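Long-range contacts in DegQ (PDB 4YO1), which probably acts as a periplasmic serine endopeptidase of the HtrA type, seen here as an engineered variant holding the protease domain and the first of two PDZ domains: residues Y150-G155 with A169-V174; A281-V286 with S299-V304. The protein carries 1 engineered substitution. All blocks are in the same frame, centred on the assembly; numbering follows the deposited sequence.

Contact 1. Residues Y150-G155 with A169-V174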
loop_
_atom_site.group_PDB
_atom_site.type_symbol
_atom_site.label_atom_id
_atom_site.label_comp_id
_atom_site.label_asym_id
_atom_site.label_seq_id
_atom_site.Cartn_x
_atom_site.Cartn_y
_atom_site.Cartn_z
ATOM N N TYR A 150 -12.034 2.147 5.693
ATOM C CA TYR A 150 -11.413 2.039 4.382
ATOM C C TYR A 150 -11.574 3.359 3.665
ATOM O O TYR A 150 -12.403 4.177 4.026
ATOM C CB TYR A 150 -12.034 0.905 3.560
ATOM C CG TYR A 150 -11.876 -0.449 4.200
ATOM C CD1 TYR A 150 -10.630 -1.042 4.303
ATOM C CD2 TYR A 150 -12.972 -1.127 4.710
ATOM C CE1 TYR A 150 -10.486 -2.275 4.904
ATOM C CE2 TYR A 150 -12.840 -2.348 5.300
ATOM C CZ TYR A 150 -11.603 -2.922 5.400
ATOM O OH TYR A 150 -11.481 -4.156 5.995
ATOM N N VAL A 151 -10.788 3.557 2.623
ATOM C CA VAL A 151 -10.635 4.884 2.056
ATOM C C VAL A 151 -10.000 4.814 0.669
ATOM O O VAL A 151 -9.105 4.002 0.439
ATOM C CB VAL A 151 -9.801 5.744 3.028
ATOM C CG1 VAL A 151 -8.466 6.154 2.426
ATOM C CG2 VAL A 151 -10.617 6.913 3.521
ATOM N N VAL A 152 -10.495 5.637 -0.256
ATOM C CA VAL A 152 -9.954 5.665 -1.609
ATOM C C VAL A 152 -9.645 7.077 -2.095
ATOM O O VAL A 152 -10.495 7.965 -2.051
ATOM C CB VAL A 152 -10.881 4.949 -2.603
ATOM C CG1 VAL A 152 -10.630 5.435 -4.045
ATOM C CG2 VAL A 152 -10.696 3.440 -2.503
ATOM N N ALA A 153 -8.418 7.266 -2.566
ATOM C CA ALA A 153 -7.967 8.560 -3.050
ATOM C C ALA A 153 -8.071 8.637 -4.563
ATOM O O ALA A 153 -7.292 8.019 -5.276
ATOM C CB ALA A 153 -6.537 8.801 -2.616
ATOM N N ILE A 154 -9.030 9.411 -5.052
ATOM C CA ILE A 154 -9.261 9.538 -6.491
ATOM C C ILE A 154 -8.702 10.842 -7.041
ATOM O O ILE A 154 -8.617 11.846 -6.327
ATOM C CB ILE A 154 -10.754 9.527 -6.832
ATOM C CG1 ILE A 154 -11.500 8.521 -5.973
ATOM C CG2 ILE A 154 -10.963 9.232 -8.312
ATOM C CD1 ILE A 154 -12.990 8.720 -6.070
ATOM N N GLY A 155 -8.338 10.825 -8.317
ATOM C CA GLY A 155 -7.908 12.029 -8.988
ATOM C C GLY A 155 -8.101 11.941 -10.486
ATOM O O GLY A 155 -8.675 10.984 -10.999
ATOM N N ALA A 169 -7.307 5.852 -8.852
ATOM C CA ALA A 169 -7.752 5.596 -7.484
ATOM C C ALA A 169 -6.876 4.599 -6.733
ATOM O O ALA A 169 -6.537 3.534 -7.243
ATOM C CB ALA A 169 -9.181 5.123 -7.482
ATOM N N THR A 170 -6.533 4.947 -5.501
ATOM C CA THR A 170 -5.721 4.090 -4.640
ATOM C C THR A 170 -6.440 3.822 -3.326
ATOM O O THR A 170 -7.174 4.674 -2.824
ATOM C CB THR A 170 -4.401 4.749 -4.316
ATOM O OG1 THR A 170 -4.640 5.831 -3.408
ATOM C CG2 THR A 170 -3.760 5.274 -5.591
ATOM N N PHE A 171 -6.205 2.640 -2.773
ATOM C CA PHE A 171 -6.969 2.139 -1.650
ATOM C C PHE A 171 -6.094 2.123 -0.415
ATOM O O PHE A 171 -4.887 1.921 -0.502
ATOM C CB PHE A 171 -7.443 0.723 -1.971
ATOM C CG PHE A 171 -8.296 0.092 -0.899
ATOM C CD1 PHE A 171 -9.525 0.630 -0.547
ATOM C CD2 PHE A 171 -7.879 -1.057 -0.269
ATOM C CE1 PHE A 171 -10.300 0.036 0.415
ATOM C CE2 PHE A 171 -8.650 -1.657 0.700
ATOM C CZ PHE A 171 -9.861 -1.116 1.040
ATOM N N GLY A 172 -6.709 2.336 0.737
ATOM C CA GLY A 172 -6.025 2.269 2.010
ATOM C C GLY A 172 -7.027 2.492 3.115
ATOM O O GLY A 172 -8.236 2.452 2.876
ATOM N N ILE A 173 -6.533 2.729 4.326
ATOM C CA ILE A 173 -7.406 3.092 5.433
ATOM C C ILE A 173 -6.989 4.417 6.043
ATOM O O ILE A 173 -5.954 4.986 5.672
ATOM C CB ILE A 173 -7.384 2.029 6.538
ATOM C CG1 ILE A 173 -5.985 1.911 7.144
ATOM C CG2 ILE A 173 -7.870 0.685 5.999
ATOM C CD1 ILE A 173 -5.921 0.965 8.315
ATOM N N VAL A 174 -7.793 4.900 6.987
ATOM C CA VAL A 174 -7.431 6.065 7.785
ATOM C C VAL A 174 -6.459 5.631 8.877
ATOM O O VAL A 174 -6.754 4.705 9.645
ATOM C CB VAL A 174 -8.667 6.708 8.406
ATOM C CG1 VAL A 174 -8.270 7.747 9.422
ATOM C CG2 VAL A 174 -9.544 7.320 7.316
#
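The carbonyl oxygen T170 O is held by two groups of the facing strand: the backbone N of A153 donates to it from within the carbonyl plane at 2.9 Å (N-H...O angle 158°), and V152 CA adds a C-H...O contact at 3.2 Å. A153 O returns the bond to T170 N at 3.2 Å, which completes an antiparallel hydrogen-bonded pair. Two residues along, V151 and G172 repeat the pattern less regularly: G172 N donates to V151 O at 2.9 Å, whereas the reverse bond is weak. V152, F171, I154 and A169 share one face. F171 has CG anti to its backbone N (chi1 -178°), which carries the ring back over the neighbouring strand, where V152 CG2 meets its edge in plane at 3.6 Å from CD1. Further on, the ring reaches Y150; their planes are nearly parallel but slid apart, with centroids 5.5 Å apart and little overlap. V152, I154 and F171 give this face a wholly apolar surface, completed by the small A169; the other carries V151, A153 and T170, whose OG1 is bonded to A196 O. A153 lies about 6 Å, side chain to side chain, from N201, predicted to bind substrate. The pair begins the second, six-stranded barrel of the chymotrypsin-like fold. Y150 and F171 also make edge-to-face contacts with F171 and Y150 of neighbouring subunits, joining the trimer. Helix 23-29 packs through L26 on V152, I154 and A169, and strands 191-193 and 205-207 flank the pair, with T193 and L206 touching V151.

Contact 2. Residues A281-V286 with S299-V304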
loop_
_atom_site.group_PDB
_atom_site.type_symbol
_atom_site.label_atom_id
_atom_site.label_comp_id
_atom_site.label_asym_id
_atom_site.label_seq_id
_atom_site.Cartn_x
_atom_site.Cartn_y
_atom_site.Cartn_z
ATOM N N ALA A 281 -13.090 43.398 14.552
ATOM C CA ALA A 281 -12.886 42.152 13.816
ATOM C C ALA A 281 -14.079 41.209 14.011
ATOM O O ALA A 281 -14.197 40.542 15.036
ATOM C CB ALA A 281 -11.591 41.476 14.250
ATOM N N LEU A 282 -14.959 41.174 13.017
ATOM C CA LEU A 282 -16.151 40.337 13.022
ATOM C C LEU A 282 -15.827 38.848 13.132
ATOM O O LEU A 282 -15.005 38.338 12.380
ATOM C CB LEU A 282 -16.931 40.582 11.734
ATOM C CG LEU A 282 -18.100 39.646 11.452
ATOM C CD1 LEU A 282 -19.073 39.621 12.629
ATOM C CD2 LEU A 282 -18.790 40.088 10.168
ATOM N N VAL A 283 -16.473 38.143 14.060
ATOM C CA VAL A 283 -16.286 36.691 14.106
ATOM C C VAL A 283 -17.263 35.964 13.183
ATOM O O VAL A 283 -18.458 35.850 13.469
ATOM C CB VAL A 283 -16.319 36.107 15.532
ATOM C CG1 VAL A 283 -15.087 36.507 16.281
ATOM C CG2 VAL A 283 -17.497 36.598 16.257
ATOM N N SER A 284 -16.731 35.470 12.070
ATOM C CA SER A 284 -17.555 34.915 11.009
ATOM C C SER A 284 -17.967 33.460 11.252
ATOM O O SER A 284 -18.811 32.920 10.528
ATOM C CB SER A 284 -16.819 35.046 9.678
ATOM O OG SER A 284 -15.501 34.529 9.771
ATOM N N GLN A 285 -17.356 32.836 12.257
ATOM C CA GLN A 285 -17.672 31.462 12.643
ATOM C C GLN A 285 -16.894 31.003 13.882
ATOM O O GLN A 285 -15.674 31.179 13.956
ATOM C CB GLN A 285 -17.413 30.469 11.504
ATOM C CG GLN A 285 -17.715 29.043 11.941
ATOM C CD GLN A 285 -17.584 28.020 10.847
ATOM O OE1 GLN A 285 -17.287 28.345 9.698
ATOM N NE2 GLN A 285 -17.807 26.763 11.198
ATOM N N VAL A 286 -17.601 30.409 14.842
ATOM C CA VAL A 286 -16.948 29.798 15.990
ATOM C C VAL A 286 -17.145 28.288 15.992
ATOM O O VAL A 286 -18.264 27.799 16.155
ATOM C CB VAL A 286 -17.495 30.349 17.299
ATOM C CG1 VAL A 286 -16.741 29.752 18.467
ATOM C CG2 VAL A 286 -17.392 31.853 17.313
ATOM N N SER A 299 -20.364 33.509 17.234
ATOM C CA SER A 299 -20.270 34.105 15.911
ATOM C C SER A 299 -21.131 35.349 15.850
ATOM O O SER A 299 -22.161 35.433 16.533
ATOM C CB SER A 299 -20.744 33.123 14.842
ATOM O OG SER A 299 -20.013 31.909 14.893
ATOM N N GLY A 300 -20.718 36.311 15.025
ATOM C CA GLY A 300 -21.458 37.549 14.881
ATOM C C GLY A 300 -21.006 38.588 15.891
ATOM O O GLY A 300 -21.457 39.738 15.853
ATOM N N ASP A 301 -20.126 38.190 16.807
ATOM C CA ASP A 301 -19.513 39.143 17.722
ATOM C C ASP A 301 -18.453 39.996 17.022
ATOM O O ASP A 301 -18.095 39.753 15.865
ATOM C CB ASP A 301 -18.908 38.427 18.927
ATOM C CG ASP A 301 -19.960 37.786 19.807
ATOM O OD1 ASP A 301 -21.163 37.944 19.503
ATOM O OD2 ASP A 301 -19.586 37.128 20.806
ATOM N N VAL A 302 -17.963 41.007 17.730
ATOM C CA VAL A 302 -17.004 41.942 17.172
ATOM C C VAL A 302 -15.930 42.265 18.192
ATOM O O VAL A 302 -16.205 42.891 19.214
ATOM C CB VAL A 302 -17.686 43.256 16.755
ATOM C CG1 VAL A 302 -16.656 44.262 16.268
ATOM C CG2 VAL A 302 -18.730 42.998 15.682
ATOM N N ILE A 303 -14.703 41.839 17.917
ATOM C CA ILE A 303 -13.588 42.173 18.792
ATOM C C ILE A 303 -13.081 43.581 18.516
ATOM O O ILE A 303 -12.889 43.967 17.367
ATOM C CB ILE A 303 -12.429 41.177 18.651
ATOM C CG1 ILE A 303 -12.876 39.779 19.073
ATOM C CG2 ILE A 303 -11.238 41.610 19.494
ATOM C CD1 ILE A 303 -13.170 38.882 17.916
ATOM N N VAL A 304 -12.879 44.349 19.577
ATOM C CA VAL A 304 -12.371 45.700 19.437
ATOM C C VAL A 304 -11.053 45.839 20.192
ATOM O O VAL A 304 -10.264 46.744 19.922
ATOM C CB VAL A 304 -13.396 46.727 19.944
ATOM C CG1 VAL A 304 -12.929 48.153 19.642
ATOM C CG2 VAL A 304 -14.753 46.466 19.307
#
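V283 lies across the facing chain, its CG1 against I303 CD1 at 3.5 Å with the two side chains crossing at about a right angle, while its other methyl, CG2, rests on the backbone of D301. A valine fits here because its two branches fill both positions at once, and I259, V261 and L297 close in on the same buried side chain. Its backbone is paired as well: V283 N donates to D301 O at 2.9 Å, and V283 O receives G300 N at 2.8 Å in an almost straight bond (176°). L282 CD1 also meets D301 O. The segments are neighbours in the curled antiparallel sheet of the PDZ domain, where A281 and I303 form a hydrogen-bonded pair, A281 N to I303 O being 2.9 Å. On its other side strand 281-286 pairs with 259-263, and there S284 and Q285 both stand opposite F260 as a classic beta bulge. Past V283 the strand partner becomes a turn. G300 has a positive phi of 89°, a conformation in which a side chain would jam against the preceding carbonyl, so glycine suits it. S299 then replaces backbone by side chain: with OG beside its own backbone N (chi1 -57°), the hydroxyl accepts V286 N at 2.8 Å. D301, the acid of the turn, keeps its carboxylate for other partners, OD2 forming a salt bridge with R336 and accepting the backbone N of K298. S284 OG is bonded to Q245 OE1 of helix 236-249.

How the contacts relate
Both contacts join antiparallel neighbours separated by a short excursion of the chain, but in different domains: contact 1 in the protease, contact 2 in the PDZ domain, with centres 37 Å apart on opposite sides of the chain's centre. Both rest on backbone hydrogen bonds, to which contact 1 adds apolar and aromatic packing, part of it shared with two other subunits, and contact 2 adds a serine side chain that accepts a backbone N-H. Contact 1 is buried almost throughout. Contact 2 is only partly buried and touches no other chain of the assembly; there a regular pair gives way to a turn, where G300 and S299 lie nearer the surface, while D301 stays buried.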